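Local structure of hypothetical protein AF2198 (Archaeoglobus fulgidus, 1OI0) at residues A[2-14]-A[26-40]. The protein is a JAB1/MPN-domain protein that binds a zinc ion and, judging from its family, probably acts as a metallopeptidase. Sequence-based numbering, arbitrary orientation.
Sequences SSMKISRGLLKTI and FIALLSGSKDVMDEL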
loop_
_atom_site.group_PDB
_atom_site.type_symbol
_atom_site.label_atom_id
_atom_site.label_comp_id
_atom_site.label_asym_id
_atom_site.label_seq_id
_atom_site.Cartn_x
_atom_site.Cartn_y
_atom_site.Cartn_z
ATOM N N SER A 2 -9.820 -11.285 11.971
ATOM C CA SER A 2 -8.732 -10.813 12.816
ATOM C C SER A 2 -7.456 -10.604 12.016
ATOM O O SER A 2 -6.354 -10.810 12.519
ATOM C CB SER A 2 -8.476 -11.785 13.975
ATOM O OG SER A 2 -9.469 -11.634 14.975
ATOM N N SER A 3 -7.616 -10.209 10.757
ATOM C CA SER A 3 -6.466 -9.930 9.905
ATOM C C SER A 3 -6.386 -8.416 9.877
ATOM O O SER A 3 -7.258 -7.732 10.431
ATOM C CB SER A 3 -6.683 -10.444 8.479
ATOM O OG SER A 3 -7.548 -9.581 7.750
ATOM N N MET A 4 -5.345 -7.881 9.253
ATOM C CA MET A 4 -5.229 -6.438 9.156
ATOM C C MET A 4 -6.393 -5.969 8.294
ATOM O O MET A 4 -6.911 -6.725 7.461
ATOM C CB MET A 4 -3.895 -6.042 8.517
ATOM C CG MET A 4 -3.727 -4.545 8.288
ATOM S SD MET A 4 -4.024 -3.524 9.753
ATOM C CE MET A 4 -2.631 -3.982 10.753
ATOM N N LYS A 5 -6.809 -4.730 8.509
ATOM C CA LYS A 5 -7.921 -4.163 7.768
ATOM C C LYS A 5 -7.509 -2.837 7.160
ATOM O O LYS A 5 -6.537 -2.222 7.594
ATOM C CB LYS A 5 -9.110 -3.950 8.706
ATOM C CG LYS A 5 -9.579 -5.223 9.392
ATOM C CD LYS A 5 -10.560 -4.932 10.517
ATOM C CE LYS A 5 -11.033 -6.224 11.169
ATOM N NZ LYS A 5 -9.889 -7.022 11.702
ATOM N N ILE A 6 -8.250 -2.411 6.146
ATOM C CA ILE A 6 -7.985 -1.141 5.489
ATOM C C ILE A 6 -9.329 -0.502 5.192
ATOM O O ILE A 6 -10.270 -1.185 4.786
ATOM C CB ILE A 6 -7.181 -1.325 4.175
ATOM C CG1 ILE A 6 -6.852 0.048 3.584
ATOM C CG2 ILE A 6 -7.966 -2.179 3.178
ATOM C CD1 ILE A 6 -5.871 -0.002 2.424
ATOM N N SER A 7 -9.431 0.802 5.415
ATOM C CA SER A 7 -10.679 1.498 5.162
ATOM C C SER A 7 -10.848 1.711 3.666
ATOM O O SER A 7 -9.870 1.894 2.939
ATOM C CB SER A 7 -10.695 2.848 5.882
ATOM O OG SER A 7 -9.766 3.751 5.303
ATOM N N ARG A 8 -12.090 1.671 3.201
ATOM C CA ARG A 8 -12.363 1.878 1.786
ATOM C C ARG A 8 -11.931 3.294 1.427
ATOM O O ARG A 8 -11.522 3.565 0.299
ATOM C CB ARG A 8 -13.856 1.702 1.497
ATOM C CG ARG A 8 -14.255 2.035 0.067
ATOM C CD ARG A 8 -13.613 1.086 -0.932
ATOM N NE ARG A 8 -14.052 -0.293 -0.736
ATOM C CZ ARG A 8 -13.649 -1.320 -1.478
ATOM N NH1 ARG A 8 -12.793 -1.129 -2.472
ATOM N NH2 ARG A 8 -14.099 -2.541 -1.225
ATOM N N GLY A 9 -12.019 4.191 2.405
ATOM C CA GLY A 9 -11.635 5.572 2.185
ATOM C C GLY A 9 -10.158 5.713 1.883
ATOM O O GLY A 9 -9.767 6.530 1.050
ATOM N N LEU A 10 -9.333 4.923 2.564
ATOM C CA LEU A 10 -7.893 4.980 2.342
ATOM C C LEU A 10 -7.539 4.378 0.988
ATOM O O LEU A 10 -6.646 4.877 0.301
ATOM C CB LEU A 10 -7.142 4.236 3.449
ATOM C CG LEU A 10 -5.618 4.390 3.381
ATOM C CD1 LEU A 10 -5.267 5.856 3.574
ATOM C CD2 LEU A 10 -4.940 3.538 4.450
ATOM N N LEU A 11 -8.227 3.305 0.606
ATOM C CA LEU A 11 -7.974 2.669 -0.684
ATOM C C LEU A 11 -8.275 3.653 -1.805
ATOM O O LEU A 11 -7.524 3.752 -2.782
ATOM C CB LEU A 11 -8.841 1.420 -0.855
ATOM C CG LEU A 11 -8.333 0.119 -0.233
ATOM C CD1 LEU A 11 -9.351 -0.987 -0.470
ATOM C CD2 LEU A 11 -6.990 -0.256 -0.847
ATOM N N LYS A 12 -9.377 4.385 -1.663
ATOM C CA LYS A 12 -9.757 5.364 -2.668
ATOM C C LYS A 12 -8.680 6.440 -2.741
ATOM O O LYS A 12 -8.263 6.839 -3.825
ATOM C CB LYS A 12 -11.106 6.001 -2.321
ATOM C CG LYS A 12 -11.580 7.007 -3.356
ATOM C CD LYS A 12 -12.908 7.637 -2.969
ATOM C CE LYS A 12 -13.360 8.638 -4.025
ATOM N NZ LYS A 12 -14.621 9.328 -3.635
ATOM N N THR A 13 -8.229 6.900 -1.579
ATOM C CA THR A 13 -7.192 7.922 -1.509
ATOM C C THR A 13 -5.921 7.426 -2.193
ATOM O O THR A 13 -5.301 8.146 -2.978
ATOM C CB THR A 13 -6.869 8.272 -0.043
ATOM O OG1 THR A 13 -8.036 8.823 0.580
ATOM C CG2 THR A 13 -5.733 9.283 0.036
ATOM N N ILE A 14 -5.543 6.189 -1.897
ATOM C CA ILE A 14 -4.344 5.602 -2.480
ATOM C C ILE A 14 -4.440 5.492 -4.000
ATOM O O ILE A 14 -3.533 5.917 -4.720
ATOM C CB ILE A 14 -4.069 4.201 -1.885
ATOM C CG1 ILE A 14 -3.617 4.343 -0.426
ATOM C CG2 ILE A 14 -3.004 3.477 -2.703
ATOM C CD1 ILE A 14 -3.587 3.034 0.351
ATOM N N PHE A 26 3.993 6.346 -6.961
ATOM C CA PHE A 26 3.562 6.964 -5.722
ATOM C C PHE A 26 4.025 6.020 -4.621
ATOM O O PHE A 26 4.084 4.805 -4.819
ATOM C CB PHE A 26 2.031 7.060 -5.706
ATOM C CG PHE A 26 1.432 7.202 -4.329
ATOM C CD1 PHE A 26 1.427 8.431 -3.679
ATOM C CD2 PHE A 26 0.869 6.101 -3.688
ATOM C CE1 PHE A 26 0.868 8.566 -2.409
ATOM C CE2 PHE A 26 0.306 6.222 -2.416
ATOM C CZ PHE A 26 0.306 7.456 -1.777
ATOM N N ILE A 27 4.395 6.576 -3.478
ATOM C CA ILE A 27 4.786 5.740 -2.354
ATOM C C ILE A 27 4.477 6.489 -1.071
ATOM O O ILE A 27 4.589 7.714 -1.007
ATOM C CB ILE A 27 6.292 5.356 -2.395
ATOM C CG1 ILE A 27 6.595 4.324 -1.298
ATOM C CG2 ILE A 27 7.153 6.591 -2.222
ATOM C CD1 ILE A 27 7.971 3.660 -1.421
ATOM N N ALA A 28 4.062 5.742 -0.057
ATOM C CA ALA A 28 3.736 6.313 1.239
ATOM C C ALA A 28 3.765 5.206 2.281
ATOM O O ALA A 28 3.853 4.027 1.945
ATOM C CB ALA A 28 2.353 6.950 1.200
ATOM N N LEU A 29 3.709 5.598 3.548
ATOM C CA LEU A 29 3.693 4.628 4.630
ATOM C C LEU A 29 2.248 4.471 5.074
ATOM O O LEU A 29 1.518 5.452 5.195
ATOM C CB LEU A 29 4.537 5.113 5.807
ATOM C CG LEU A 29 6.002 5.426 5.508
ATOM C CD1 LEU A 29 6.695 5.877 6.793
ATOM C CD2 LEU A 29 6.684 4.203 4.922
ATOM N N LEU A 30 1.839 3.230 5.295
ATOM C CA LEU A 30 0.486 2.936 5.742
ATOM C C LEU A 30 0.447 3.135 7.255
ATOM O O LEU A 30 1.313 2.638 7.974
ATOM C CB LEU A 30 0.132 1.496 5.380
ATOM C CG LEU A 30 0.078 1.184 3.879
ATOM C CD1 LEU A 30 0.015 -0.318 3.655
ATOM C CD2 LEU A 30 -1.131 1.877 3.266
ATOM N N SER A 31 -0.543 3.875 7.741
ATOM C CA SER A 31 -0.636 4.125 9.174
ATOM C C SER A 31 -2.062 4.104 9.705
ATOM O O SER A 31 -3.023 3.950 8.953
ATOM C CB SER A 31 0.021 5.466 9.521
ATOM O OG SER A 31 -0.649 6.548 8.894
ATOM N N GLY A 32 -2.181 4.259 11.019
ATOM C CA GLY A 32 -3.477 4.254 11.667
ATOM C C GLY A 32 -3.356 3.637 13.045
ATOM O O GLY A 32 -2.252 3.323 13.491
ATOM N N SER A 33 -4.482 3.463 13.726
ATOM C CA SER A 33 -4.474 2.870 15.057
ATOM C C SER A 33 -5.203 1.535 15.062
ATOM O O SER A 33 -5.757 1.110 14.047
ATOM C CB SER A 33 -5.128 3.812 16.070
ATOM O OG SER A 33 -4.331 4.963 16.285
ATOM N N LYS A 34 -5.194 0.876 16.215
ATOM C CA LYS A 34 -5.856 -0.410 16.371
ATOM C C LYS A 34 -5.392 -1.406 15.308
ATOM O O LYS A 34 -4.207 -1.732 15.229
ATOM C CB LYS A 34 -7.375 -0.225 16.295
ATOM C CG LYS A 34 -8.178 -1.451 16.700
ATOM C CD LYS A 34 -9.671 -1.190 16.581
ATOM C CE LYS A 34 -10.481 -2.407 17.004
ATOM N NZ LYS A 34 -11.945 -2.163 16.877
ATOM N N ASP A 35 -6.324 -1.879 14.489
ATOM C CA ASP A 35 -6.000 -2.848 13.450
ATOM C C ASP A 35 -6.550 -2.421 12.096
ATOM O O ASP A 35 -6.891 -3.261 11.264
ATOM C CB ASP A 35 -6.573 -4.216 13.825
ATOM C CG ASP A 35 -8.088 -4.234 13.802
ATOM O OD1 ASP A 35 -8.702 -3.287 14.338
ATOM O OD2 ASP A 35 -8.665 -5.197 13.253
ATOM N N VAL A 36 -6.632 -1.114 11.875
ATOM C CA VAL A 36 -7.150 -0.600 10.615
ATOM C C VAL A 36 -6.239 0.443 9.974
ATOM O O VAL A 36 -5.854 1.426 10.610
ATOM C CB VAL A 36 -8.552 0.033 10.802
ATOM C CG1 VAL A 36 -9.065 0.571 9.474
ATOM C CG2 VAL A 36 -9.520 -0.999 11.359
ATOM N N MET A 37 -5.890 0.211 8.713
ATOM C CA MET A 37 -5.063 1.150 7.965
ATOM C C MET A 37 -6.045 2.213 7.490
ATOM O O MET A 37 -6.949 1.913 6.715
ATOM C CB MET A 37 -4.439 0.481 6.733
ATOM C CG MET A 37 -3.655 -0.794 6.992
ATOM S SD MET A 37 -3.173 -1.618 5.444
ATOM C CE MET A 37 -1.722 -2.493 5.966
ATOM N N ASP A 38 -5.884 3.448 7.952
ATOM C CA ASP A 38 -6.795 4.508 7.535
ATOM C C ASP A 38 -6.114 5.864 7.410
ATOM O O ASP A 38 -6.782 6.886 7.251
ATOM C CB ASP A 38 -7.963 4.613 8.517
ATOM C CG ASP A 38 -7.503 4.768 9.952
ATOM O OD1 ASP A 38 -6.643 5.632 10.214
ATOM O OD2 ASP A 38 -8.007 4.027 10.823
ATOM N N GLU A 39 -4.788 5.863 7.484
ATOM C CA GLU A 39 -4.010 7.092 7.381
ATOM C C GLU A 39 -2.766 6.847 6.537
ATOM O O GLU A 39 -2.322 5.712 6.390
ATOM C CB GLU A 39 -3.590 7.566 8.773
ATOM C CG GLU A 39 -4.735 8.035 9.652
ATOM C CD GLU A 39 -5.223 9.420 9.280
ATOM O OE1 GLU A 39 -5.644 9.618 8.121
ATOM O OE2 GLU A 39 -5.183 10.314 10.152
ATOM N N LEU A 40 -2.208 7.918 5.985
ATOM C CA LEU A 40 -1.009 7.804 5.171
ATOM C C LEU A 40 0.058 8.795 5.593
ATOM O O LEU A 40 -0.238 9.947 5.911
ATOM C CB LEU A 40 -1.325 8.051 3.692
ATOM C CG LEU A 40 -2.154 7.029 2.915
ATOM C CD1 LEU A 40 -2.325 7.515 1.481
ATOM C CD2 LEU A 40 -1.468 5.675 2.939
HETATM O O HOH W 1 -9.979 6.104 6.396
#
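Lys5 grips Asp35 twice over, by backbone and by side chain, where strand 5-6 runs parallel to strand 36-42. Its N donates to Asp35 O, while NZ forms a salt bridge with Asp35 OD2, 2.7 Å, nearly along the C-O axis. A bend at the last torsion (chi4 58°) also brings NZ to Ser3 O and Gly1 O. With an alanine in place of Lys5, the Asp35 carboxylate is likely to lose its counter-charge, and those two carbonyls this donor. Met37 N bonds to Lys5 O at 2.8 Å, and Ser7 N to Met37 O at 3.0 Å. Ser7 suits the N-cap of helix 8-21 because its short hydroxyl side chain can accept from Leu10 N. On the buried face, flexible Met4 and Met37 cross at about a right angle, Met4 CG 3.7 Å from Met37 CE. Leu10, with CG anti to its N (chi1 -173°), drops CD2 over the Met37 carbonyl and presses CD1 tightly on Leu40 CG, 3.4 Å apart. Ile14 crosses Leu30, CD1 touching Leu30 CD2, and sets CG2 obliquely against Phe26, whose side chain lies about 6 Å from that of zinc ligand His70. Backbone bonds thus set the parallel register inside the sheet, with strand 119-120 beyond 5-6, while branched aliphatic groups seat the helix.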